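Local structure of Crov588 (Cafeteriavirus, 6NYR) at residues N533-S538 and N555-S560; N515-L520 and N537-L542. The protein is of unknown function but forms a circular leucine-rich repeat structure built from FNIP repeats, an architecture probably suited to binding other molecules. One frame throughout, in Å; residues are numbered along the deposited sequence.

Contact 1 (N533-S538 and N555-S560); sequences NVLPNS and NVLPNS
The backbone N of Asn533 faces the carbonyl O of Asn555 at 3.9 Å, where two equivalent turns of the solenoid run alongside each other. Both asparagines adopt left-handed backbone conformations, so the chain bends in the same way in each turn before entering its Val-Leu-Pro run. A water accepts a hydrogen bond from Leu535 N at 2.8 Å; its approach to Val556 O is too short to be trusted in detail, leaving that half of the bridge doubtful. Leu535 then reaches across. With CG anti to its own carbonyl carbon (chi1 -63°), the side chain crosses that of Pro558 obliquely: CB rests 3.9 Å from Pro558 CD, and CD1 meets both Val556 O and, at 4.2 Å, Leu557 CD2. Leu542, on strand 541-543, packs on Leu535 and Leu557 and adds to this apolar layer. Pro536 contributes its backbone, its O lying 3.3 Å from Pro558 CB and about as near to CG of that ring. Asn537 extends its amide past the same proline in the opposite direction, bringing OD1 to 3.6 Å from Asn559 N. The carbonyl O of Asn537 lies 2.8 Å from Ser560 OG. The serine hydroxyl can donate its one proton here or to Leu539 O, and the choice is not settled. Leu535 and Pro558 thus join consecutive leucine-rich repeat turns by apolar packing, while a serine hydroxyl set between two carbonyls offers a donor to backbone oxygens at the end of the loop.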
loop_
_atom_site.group_PDB
_atom_site.type_symbol
_atom_site.label_atom_id
_atom_site.label_comp_id
_atom_site.label_asym_id
_atom_site.label_seq_id
_atom_site.Cartn_x
_atom_site.Cartn_y
_atom_site.Cartn_z
ATOM N N ASN A 533 2.796 -16.011 -38.608
ATOM C CA ASN A 533 2.465 -17.198 -37.821
ATOM C C ASN A 533 3.523 -17.488 -36.761
ATOM O O ASN A 533 3.802 -18.645 -36.436
ATOM C CB ASN A 533 2.264 -18.411 -38.727
ATOM C CG ASN A 533 1.235 -18.163 -39.815
ATOM O OD1 ASN A 533 1.531 -18.273 -41.004
ATOM N ND2 ASN A 533 0.022 -17.810 -39.411
ATOM N N VAL A 534 4.118 -16.432 -36.219
ATOM C CA VAL A 534 5.005 -16.535 -35.066
ATOM C C VAL A 534 4.259 -16.260 -33.768
ATOM O O VAL A 534 4.382 -17.008 -32.799
ATOM C CB VAL A 534 6.206 -15.577 -35.231
ATOM C CG1 VAL A 534 7.055 -15.569 -33.966
ATOM C CG2 VAL A 534 7.035 -15.966 -36.444
ATOM N N LEU A 535 3.491 -15.180 -33.730
ATOM C CA LEU A 535 2.690 -14.824 -32.560
ATOM C C LEU A 535 1.417 -15.664 -32.541
ATOM O O LEU A 535 0.708 -15.725 -33.551
ATOM C CB LEU A 535 2.358 -13.339 -32.592
ATOM C CG LEU A 535 3.566 -12.395 -32.524
ATOM C CD1 LEU A 535 3.130 -10.936 -32.581
ATOM C CD2 LEU A 535 4.392 -12.661 -31.268
ATOM N N PRO A 536 1.104 -16.327 -31.429
ATOM C CA PRO A 536 0.011 -17.305 -31.441
ATOM C C PRO A 536 -1.352 -16.634 -31.508
ATOM O O PRO A 536 -1.525 -15.464 -31.158
ATOM C CB PRO A 536 0.192 -18.074 -30.127
ATOM C CG PRO A 536 1.066 -17.205 -29.256
ATOM C CD PRO A 536 1.578 -16.034 -30.065
ATOM N N ASN A 537 -2.338 -17.410 -31.967
ATOM C CA ASN A 537 -3.682 -16.892 -32.210
ATOM C C ASN A 537 -4.507 -16.743 -30.940
ATOM O O ASN A 537 -5.689 -16.396 -31.030
ATOM C CB ASN A 537 -4.455 -17.801 -33.180
ATOM C CG ASN A 537 -4.927 -17.082 -34.408
ATOM O OD1 ASN A 537 -5.151 -15.875 -34.378
ATOM N ND2 ASN A 537 -5.114 -17.824 -35.497
ATOM N N SER A 538 -3.929 -17.013 -29.773
ATOM C CA SER A 538 -4.593 -16.783 -28.500
ATOM C C SER A 538 -4.187 -15.472 -27.847
ATOM O O SER A 538 -4.757 -15.108 -26.814
ATOM C CB SER A 538 -4.281 -17.930 -27.536
ATOM O OG SER A 538 -2.881 -18.140 -27.460
ATOM N N ASN A 555 -0.348 -9.830 -41.400
ATOM C CA ASN A 555 -0.484 -11.203 -40.924
ATOM C C ASN A 555 0.630 -11.574 -39.958
ATOM O O ASN A 555 1.029 -12.736 -39.871
ATOM C CB ASN A 555 -0.539 -12.186 -42.094
ATOM C CG ASN A 555 -1.676 -11.877 -43.051
ATOM O OD1 ASN A 555 -2.850 -12.049 -42.717
ATOM N ND2 ASN A 555 -1.332 -11.416 -44.247
ATOM N N VAL A 556 1.130 -10.585 -39.228
ATOM C CA VAL A 556 2.072 -10.809 -38.141
ATOM C C VAL A 556 1.385 -10.714 -36.787
ATOM O O VAL A 556 1.516 -11.608 -35.952
ATOM C CB VAL A 556 3.246 -9.809 -38.244
ATOM C CG1 VAL A 556 4.161 -9.935 -37.035
ATOM C CG2 VAL A 556 4.014 -10.026 -39.538
ATOM N N LEU A 557 0.631 -9.639 -36.562
ATOM C CA LEU A 557 -0.132 -9.467 -35.328
ATOM C C LEU A 557 -1.372 -10.354 -35.364
ATOM O O LEU A 557 -2.137 -10.302 -36.335
ATOM C CB LEU A 557 -0.529 -8.007 -35.159
ATOM C CG LEU A 557 0.620 -7.001 -35.036
ATOM C CD1 LEU A 557 0.086 -5.575 -34.996
ATOM C CD2 LEU A 557 1.471 -7.292 -33.810
ATOM N N PRO A 558 -1.603 -11.175 -34.343
ATOM C CA PRO A 558 -2.679 -12.167 -34.435
ATOM C C PRO A 558 -4.060 -11.533 -34.349
ATOM O O PRO A 558 -4.248 -10.421 -33.848
ATOM C CB PRO A 558 -2.418 -13.106 -33.248
ATOM C CG PRO A 558 -1.574 -12.328 -32.299
ATOM C CD PRO A 558 -0.878 -11.233 -33.058
ATOM N N ASN A 559 -5.043 -12.280 -34.848
ATOM C CA ASN A 559 -6.416 -11.801 -34.930
ATOM C C ASN A 559 -7.148 -11.838 -33.599
ATOM O O ASN A 559 -8.329 -11.481 -33.553
ATOM C CB ASN A 559 -7.181 -12.621 -35.968
ATOM C CG ASN A 559 -6.881 -12.182 -37.388
ATOM O OD1 ASN A 559 -7.082 -11.017 -37.742
ATOM N ND2 ASN A 559 -6.390 -13.105 -38.208
ATOM N N SER A 560 -6.482 -12.265 -32.527
ATOM C CA SER A 560 -7.033 -12.230 -31.182
ATOM C C SER A 560 -6.595 -11.008 -30.383
ATOM O O SER A 560 -7.135 -10.768 -29.298
ATOM C CB SER A 560 -6.612 -13.488 -30.419
ATOM O OG SER A 560 -5.213 -13.692 -30.553
HETATM O O HOH W 1 3.004 -13.532 -35.960
#

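Contact 2 (N515-L520 and N537-L542)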
loop_
_atom_site.group_PDB
_atom_site.type_symbol
_atom_site.label_atom_id
_atom_site.label_comp_id
_atom_site.label_asym_id
_atom_site.label_seq_id
_atom_site.Cartn_x
_atom_site.Cartn_y
_atom_site.Cartn_z
ATOM N N ASN A 515 -0.191 -21.934 -28.244
ATOM C CA ASN A 515 -1.509 -21.381 -28.534
ATOM C C ASN A 515 -2.359 -21.199 -27.285
ATOM O O ASN A 515 -3.581 -21.044 -27.377
ATOM C CB ASN A 515 -2.233 -22.269 -29.551
ATOM C CG ASN A 515 -1.695 -22.096 -30.956
ATOM O OD1 ASN A 515 -1.803 -21.017 -31.538
ATOM N ND2 ASN A 515 -1.107 -23.151 -31.507
ATOM N N SER A 516 -1.728 -21.246 -26.115
ATOM C CA SER A 516 -2.377 -20.869 -24.866
ATOM C C SER A 516 -1.936 -19.501 -24.363
ATOM O O SER A 516 -2.550 -18.972 -23.428
ATOM C CB SER A 516 -2.098 -21.919 -23.782
ATOM O OG SER A 516 -0.708 -22.179 -23.673
ATOM N N LEU A 517 -0.901 -18.916 -24.963
ATOM C CA LEU A 517 -0.323 -17.670 -24.473
ATOM C C LEU A 517 -1.237 -16.493 -24.781
ATOM O O LEU A 517 -1.569 -16.238 -25.945
ATOM C CB LEU A 517 1.044 -17.448 -25.112
ATOM C CG LEU A 517 1.981 -16.447 -24.445
ATOM C CD1 LEU A 517 2.500 -17.012 -23.132
ATOM C CD2 LEU A 517 3.134 -16.083 -25.369
ATOM N N THR A 518 -1.625 -15.762 -23.737
ATOM C CA THR A 518 -2.433 -14.560 -23.884
ATOM C C THR A 518 -1.629 -13.282 -23.696
ATOM O O THR A 518 -1.974 -12.255 -24.290
ATOM C CB THR A 518 -3.594 -14.570 -22.876
ATOM O OG1 THR A 518 -3.071 -14.560 -21.543
ATOM C CG2 THR A 518 -4.469 -15.791 -23.076
ATOM N N HIS A 519 -0.582 -13.315 -22.872
ATOM C CA HIS A 519 0.189 -12.129 -22.515
ATOM C C HIS A 519 1.654 -12.334 -22.880
ATOM O O HIS A 519 2.268 -13.316 -22.456
ATOM C CB HIS A 519 0.073 -11.821 -21.018
ATOM C CG HIS A 519 -1.275 -11.327 -20.600
ATOM N ND1 HIS A 519 -2.402 -12.121 -20.624
ATOM C CD2 HIS A 519 -1.674 -10.117 -20.143
ATOM C CE1 HIS A 519 -3.438 -11.419 -20.202
ATOM N NE2 HIS A 519 -3.024 -10.201 -19.903
ATOM N N LEU A 520 2.213 -11.405 -23.653
ATOM C CA LEU A 520 3.622 -11.454 -24.031
ATOM C C LEU A 520 4.255 -10.105 -23.731
ATOM O O LEU A 520 3.732 -9.063 -24.139
ATOM C CB LEU A 520 3.788 -11.812 -25.509
ATOM C CG LEU A 520 5.227 -11.974 -25.990
ATOM C CD1 LEU A 520 5.977 -12.996 -25.143
ATOM C CD2 LEU A 520 5.262 -12.368 -27.459
ATOM N N ASN A 537 -2.338 -17.410 -31.967
ATOM C CA ASN A 537 -3.682 -16.892 -32.210
ATOM C C ASN A 537 -4.507 -16.743 -30.940
ATOM O O ASN A 537 -5.689 -16.396 -31.030
ATOM C CB ASN A 537 -4.455 -17.801 -33.180
ATOM C CG ASN A 537 -4.927 -17.082 -34.408
ATOM O OD1 ASN A 537 -5.151 -15.875 -34.378
ATOM N ND2 ASN A 537 -5.114 -17.824 -35.497
ATOM N N SER A 538 -3.929 -17.013 -29.773
ATOM C CA SER A 538 -4.593 -16.783 -28.500
ATOM C C SER A 538 -4.187 -15.472 -27.847
ATOM O O SER A 538 -4.757 -15.108 -26.814
ATOM C CB SER A 538 -4.281 -17.930 -27.536
ATOM O OG SER A 538 -2.881 -18.140 -27.460
ATOM N N LEU A 539 -3.225 -14.760 -28.421
ATOM C CA LEU A 539 -2.584 -13.648 -27.736
ATOM C C LEU A 539 -3.474 -12.417 -27.744
ATOM O O LEU A 539 -3.920 -11.962 -28.802
ATOM C CB LEU A 539 -1.243 -13.334 -28.397
ATOM C CG LEU A 539 -0.282 -12.446 -27.610
ATOM C CD1 LEU A 539 0.368 -13.219 -26.477
ATOM C CD2 LEU A 539 0.768 -11.864 -28.546
ATOM N N THR A 540 -3.725 -11.879 -26.551
ATOM C CA THR A 540 -4.524 -10.675 -26.379
ATOM C C THR A 540 -3.711 -9.455 -25.972
ATOM O O THR A 540 -4.128 -8.330 -26.259
ATOM C CB THR A 540 -5.606 -10.908 -25.313
ATOM O OG1 THR A 540 -4.978 -11.156 -24.045
ATOM C CG2 THR A 540 -6.493 -12.083 -25.686
ATOM N N HIS A 541 -2.567 -9.645 -25.317
ATOM C CA HIS A 541 -1.781 -8.544 -24.775
ATOM C C HIS A 541 -0.354 -8.666 -25.287
ATOM O O HIS A 541 0.293 -9.703 -25.094
ATOM C CB HIS A 541 -1.819 -8.551 -23.245
ATOM C CG HIS A 541 -3.145 -8.156 -22.679
ATOM N ND1 HIS A 541 -4.266 -8.950 -22.785
ATOM C CD2 HIS A 541 -3.532 -7.046 -22.006
ATOM C CE1 HIS A 541 -5.287 -8.347 -22.204
ATOM N NE2 HIS A 541 -4.868 -7.190 -21.720
ATOM N N LEU A 542 0.128 -7.616 -25.951
ATOM C CA LEU A 542 1.479 -7.589 -26.500
ATOM C C LEU A 542 2.126 -6.268 -26.113
ATOM O O LEU A 542 1.609 -5.198 -26.452
ATOM C CB LEU A 542 1.462 -7.760 -28.020
ATOM C CG LEU A 542 2.830 -7.787 -28.705
ATOM C CD1 LEU A 542 3.668 -8.944 -28.176
ATOM C CD2 LEU A 542 2.687 -7.873 -30.221
#
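His541 lies flat against His519, the two imidazoles pointing the same way in an offset stack with centroids 4.1 Å apart and planes only 10° from parallel. Both rings have CG anti to the carbonyl carbon (chi1 -70° in His519, -71° in His541), which sets them in register for stacking. From its base, CB of His541 sits over the face of the His519 ring, a CH-pi contact closest at CD2 (3.5 Å). CG follows, above the bond between NE2 and CD2. ND1 passes over His519 NE2 at 3.4 Å, a stacking approach without a hydrogen bond, and in its own plane it is hydrogen-bonded to Thr540 OG1 at 2.6 Å, which fixes the rotation of the ring. CD2 lies over His519 NE2 and CD2, and CE1 and NE2 complete the overlap, both reaching back to His519 NE2. Beneath the rings, the parallel strands are joined by Leu520 N to His541 O and by Thr518 O, which accepts from His541 N nearly in line with its C=O and from Thr540 N on a lone pair, each at 2.9 Å. On the other face, Leu542 CD1 packs 3.8 Å from Leu520 CD2. In the approach to the strand, Ser538 OG donates to Leu517 O (2.8 Å) from above the carbonyl plane. The stack continues to His563, with Tyr497 touching His519 beyond: an aromatic ladder on one face, leucines on the other.

How the contacts relate
From the N terminus, the chain leaves 515-520 on its strand, rounds the outer loop through 533-538, and comes back at 537-542 to pair beside the start, so contact 2 closes one complete turn of the solenoid. Contact 1 closes an overlapping turn, begun at 533 before contact 2 ends, with 555-560 returning alongside 533-538. The two closures are staggered, neither nesting within the other, and they share Asn537 and Ser538. Contact 2 joins neighbouring strands and the approach to them, whereas contact 1 joins the loops that precede strands 541-543 and 563-565. The shared residues, together with side chains that touch between the contacts, tie strand and loop of successive turns together.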